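Local coordinates for hexapeptide transferase family protein (Anaplasma phagocytophilum, PDB 3IXC), which probably acts as a transferase of the hexapeptide-repeat family, forming a trimeric left-handed beta-helix that binds magnesium between subunits, at residues V102-G105 with H106-L110; V52-G55 with K56-I60. All blocks are in the same frame, centred on the assembly; numbering follows the deposited sequence. Where two conformers were deposited one is given.

Interaction 1: V102-G105 with H106-L110. With MG (magnesium ion), chain B.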
loop_
_atom_site.group_PDB
_atom_site.type_symbol
_atom_site.label_atom_id
_atom_site.label_comp_id
_atom_site.label_asym_id
_atom_site.label_seq_id
_atom_site.Cartn_x
_atom_site.Cartn_y
_atom_site.Cartn_z
ATOM N N VAL A 102 11.562 -11.309 -13.148
ATOM C CA VAL A 102 10.606 -11.500 -12.059
ATOM C C VAL A 102 9.520 -10.431 -12.188
ATOM O O VAL A 102 9.801 -9.289 -12.574
ATOM C CB VAL A 102 11.310 -11.372 -10.681
ATOM C CG1 VAL A 102 10.290 -11.258 -9.538
ATOM C CG2 VAL A 102 12.222 -12.573 -10.434
ATOM N N THR A 103 8.280 -10.815 -11.882
ATOM C CA THR A 103 7.167 -9.869 -11.827
ATOM C C THR A 103 6.707 -9.753 -10.381
ATOM O O THR A 103 6.342 -10.766 -9.759
ATOM C CB THR A 103 5.988 -10.330 -12.719
ATOM O OG1 THR A 103 6.373 -10.268 -14.104
ATOM C CG2 THR A 103 4.757 -9.419 -12.519
ATOM N N ILE A 104 6.768 -8.528 -9.846
ATOM C CA ILE A 104 6.210 -8.241 -8.528
ATOM C C ILE A 104 5.064 -7.253 -8.707
ATOM O O ILE A 104 5.252 -6.133 -9.175
ATOM C CB ILE A 104 7.279 -7.714 -7.539
ATOM C CG1 ILE A 104 8.323 -8.804 -7.283
ATOM C CG2 ILE A 104 6.629 -7.268 -6.207
ATOM C CD1 ILE A 104 9.734 -8.285 -7.102
ATOM N N GLY A 105 3.861 -7.709 -8.353
ATOM C CA GLY A 105 2.649 -6.920 -8.545
ATOM C C GLY A 105 2.541 -5.685 -7.662
ATOM O O GLY A 105 3.385 -5.442 -6.787
ATOM N N HIS A 106 1.493 -4.897 -7.893
ATOM C CA HIS A 106 1.336 -3.629 -7.156
ATOM C C HIS A 106 1.234 -3.883 -5.665
ATOM O O HIS A 106 0.655 -4.889 -5.235
ATOM C CB HIS A 106 0.064 -2.881 -7.566
ATOM C CG HIS A 106 -0.214 -2.901 -9.036
ATOM N ND1 HIS A 106 0.406 -2.046 -9.924
ATOM C CD2 HIS A 106 -1.059 -3.664 -9.770
ATOM C CE1 HIS A 106 -0.041 -2.287 -11.144
ATOM N NE2 HIS A 106 -0.927 -3.266 -11.081
ATOM N N SER A 107 1.790 -2.958 -4.889
ATOM C CA SER A 107 1.516 -2.874 -3.453
ATOM C C SER A 107 1.853 -4.159 -2.698
ATOM O O SER A 107 1.115 -4.590 -1.800
ATOM C CB SER A 107 0.065 -2.452 -3.213
ATOM O OG SER A 107 -0.185 -1.205 -3.840
ATOM N N CYS A 108 2.963 -4.779 -3.091
ATOM C CA CYS A 108 3.519 -5.900 -2.342
ATOM C C CYS A 108 4.419 -5.395 -1.217
ATOM O O CYS A 108 4.792 -4.227 -1.193
ATOM C CB CYS A 108 4.310 -6.823 -3.262
ATOM S SG CYS A 108 3.239 -7.812 -4.339
ATOM N N ILE A 109 4.734 -6.280 -0.272
ATOM C CA ILE A 109 5.759 -6.000 0.729
ATOM C C ILE A 109 6.711 -7.188 0.691
ATOM O O ILE A 109 6.285 -8.331 0.879
ATOM C CB ILE A 109 5.196 -5.833 2.168
ATOM C CG1 ILE A 109 3.983 -4.900 2.204
ATOM C CG2 ILE A 109 6.301 -5.281 3.102
ATOM C CD1 ILE A 109 3.212 -4.950 3.543
ATOM N N LEU A 110 7.982 -6.918 0.407
ATOM C CA LEU A 110 9.009 -7.973 0.342
ATOM C C LEU A 110 10.034 -7.706 1.423
ATOM O O LEU A 110 10.584 -6.601 1.491
ATOM C CB LEU A 110 9.698 -7.995 -1.026
ATOM C CG LEU A 110 8.811 -8.054 -2.272
ATOM C CD1 LEU A 110 9.677 -8.051 -3.540
ATOM C CD2 LEU A 110 7.909 -9.275 -2.224
HETATM MG MG MG B . -1.287 -4.104 -13.249
HETATM O O HOH W 1 0.333 -4.897 -14.044
#

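Interaction 2: V52-G55 with K56-I60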
loop_
_atom_site.group_PDB
_atom_site.type_symbol
_atom_site.label_atom_id
_atom_site.label_comp_id
_atom_site.label_asym_id
_atom_site.label_seq_id
_atom_site.Cartn_x
_atom_site.Cartn_y
_atom_site.Cartn_z
ATOM N N VAL A 52 21.515 -0.956 -2.981
ATOM C CA VAL A 52 20.550 -1.552 -3.901
ATOM C C VAL A 52 21.169 -1.576 -5.290
ATOM O O VAL A 52 21.733 -0.573 -5.730
ATOM C CB VAL A 52 19.236 -0.737 -3.962
ATOM C CG1 VAL A 52 18.243 -1.370 -4.934
ATOM C CG2 VAL A 52 18.601 -0.603 -2.571
ATOM N N CYS A 53 21.076 -2.726 -5.952
ATOM C CA CYS A 53 21.550 -2.885 -7.329
ATOM C C CYS A 53 20.380 -3.226 -8.235
ATOM O O CYS A 53 19.617 -4.154 -7.940
ATOM C CB CYS A 53 22.600 -3.993 -7.416
ATOM S SG CYS A 53 24.174 -3.571 -6.669
ATOM N N ILE A 54 20.241 -2.473 -9.322
ATOM C CA ILE A 54 19.127 -2.617 -10.271
ATOM C C ILE A 54 19.696 -2.983 -11.650
ATOM O O ILE A 54 20.468 -2.196 -12.225
ATOM C CB ILE A 54 18.325 -1.290 -10.410
ATOM C CG1 ILE A 54 17.845 -0.762 -9.049
ATOM C CG2 ILE A 54 17.140 -1.465 -11.363
ATOM C CD1 ILE A 54 16.781 -1.615 -8.408
ATOM N N GLY A 55 19.307 -4.142 -12.176
ATOM C CA GLY A 55 19.853 -4.659 -13.427
ATOM C C GLY A 55 19.284 -4.094 -14.712
ATOM O O GLY A 55 18.330 -3.306 -14.701
ATOM N N LYS A 56 19.893 -4.516 -15.820
ATOM C CA LYS A 56 19.492 -4.145 -17.173
ATOM C C LYS A 56 17.995 -4.363 -17.406
ATOM O O LYS A 56 17.465 -5.423 -17.083
ATOM C CB LYS A 56 20.317 -4.977 -18.169
ATOM C CG LYS A 56 19.817 -5.006 -19.586
ATOM C CD LYS A 56 20.776 -5.839 -20.446
ATOM C CE LYS A 56 20.276 -5.969 -21.878
ATOM N NZ LYS A 56 21.270 -6.715 -22.720
ATOM N N ASN A 57 17.327 -3.355 -17.968
ATOM C CA ASN A 57 15.921 -3.465 -18.385
ATOM C C ASN A 57 14.917 -3.700 -17.263
ATOM O O ASN A 57 13.770 -4.031 -17.540
ATOM C CB ASN A 57 15.730 -4.548 -19.464
ATOM C CG ASN A 57 16.451 -4.221 -20.764
ATOM O OD1 ASN A 57 16.669 -3.047 -21.107
ATOM N ND2 ASN A 57 16.809 -5.262 -21.509
ATOM N N ALA A 58 15.347 -3.556 -16.008
ATOM C CA ALA A 58 14.400 -3.604 -14.894
ATOM C C ALA A 58 13.496 -2.377 -14.926
ATOM O O ALA A 58 13.810 -1.380 -15.577
ATOM C CB ALA A 58 15.131 -3.698 -13.559
ATOM N N SER A 59 12.368 -2.455 -14.230
ATOM C CA SER A 59 11.475 -1.308 -14.123
ATOM C C SER A 59 10.922 -1.228 -12.705
ATOM O O SER A 59 10.369 -2.198 -12.168
ATOM C CB SER A 59 10.362 -1.327 -15.189
ATOM O OG SER A 59 9.616 -2.543 -15.200
ATOM N N ILE A 60 11.129 -0.068 -12.101
ATOM C CA ILE A 60 10.746 0.194 -10.712
ATOM C C ILE A 60 9.698 1.298 -10.776
ATOM O O ILE A 60 9.986 2.408 -11.227
ATOM C CB ILE A 60 11.979 0.623 -9.875
ATOM C CG1 ILE A 60 13.144 -0.379 -10.057
ATOM C CG2 ILE A 60 11.604 0.832 -8.415
ATOM C CD1 ILE A 60 12.850 -1.823 -9.584
#

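Interaction 1: V102-G105 with H106-L110
His106 NE2, on the residue that follows Gly105 into the turn, binds magnesium at 2.4 Å. The metal is also held by a water at 2.0 Å and by His88 ND1 and His111 NE2 of a neighbouring subunit, giving the intersubunit histidine site seen in gamma-class carbonic anhydrase relatives. Magnesium does not lie squarely off NE2: it is 3.0 Å from His106 CE1 but 3.5 Å from His106 CD2. A hydrogen bond from the far nitrogen, ND1, to Asp83 OD2 restrains the ring's rotation and would probably make the imidazole a stronger electron donor. CG stands beside the backbone N of His106 (chi1 -41°), and from there the ring leaves the turn for the subunit boundary.

Behind the histidine the chain rounds a corner of the left-handed beta-helix. Ser107 takes a left-handed backbone conformation (phi 58°), which swings Cys108 back toward the interior. Its SG lies 3.4 Å from Gly105 O, and its CB meets Ile104 CG2 at 3.8 Å. Two residues farther along, on strand 109-110, Leu110 reaches toward Ile104 tip to tip, with their CD1 atoms 3.6 Å apart in one of the two modelled conformers of Ile104. Ile98 touches both residues from strand 96-98, so the core filling here comes from all three walls of the coil. Strand 103-104 is flanked by strands 80-81 and 120-121, while strand 109-110 lies between strands 86-87 and 126-127.

Interaction 2: V52-G55 with K56-I60
The flat peptide carbonyl of Gly55 is approached over one face by Ala58 N, which stands 41° out of the carbonyl plane, while the methyl CB of Ala58 comes within 3.4 Å of the oxygen Gly55 O. This is a type II beta turn from Gly55 to Ala58 at a corner of the left-handed beta-helix, and the run Ile54-Gly55-Lys56-Asn57-Ala58-Ser59 fits the family's hexapeptide pattern. The closing hydrogen bond, Ala58 N to Gly55 O, is long at 3.3 Å but fairly straight, with an N-H...O angle of 160°. Asn57 occupies the third turn position with a positive phi of 64°, as a type II turn requires.

The polar side of the corner faces outward. Asn57 OD1 accepts a hydrogen bond from Arg188 NH2 at the end of helix 170-188, and Asn57 N is bound to Thr39 OG1 of the preceding coil. Lys56 is extended beyond CG and touches Asp37, Thr39 and Glu77.

The turn brings aliphatic groups together inside the coil. Ile54 and Ile60 approach tip to tip; their CD1 atoms are 4.1 Å apart in one of the two modelled conformers of Ile54. Leu66 of strand 65-68 touches both isoleucines and joins a third wall to the core. Nearer the turn, with chi1 of Ile54 at -54°, the CG2 branch lies opposite the backbone N, and Ile54 CG2 meets Ala58 CB at 3.7 Å.

Interactions 1 and 2 are two corners of the same left-handed beta-helix, met in series along the chain. Interaction 2 turns from strand 52-54 into strand 59-60; interaction 1 leaves strand 103-104, in the same sheet as strand 59-60 with strand 80-81 between them, and enters the wall containing strand 109-110. Their centres are about 14 Å apart, and their nearest atoms about 7 Å, without touching. Only residues 102-110 supply a metal ligand, His106; the Ile60 side chain is about 12 Å from that of His106. The side chain of Leu110 is about 10 Å from another bound magnesium, on the side of His88 and His111 of its own chain.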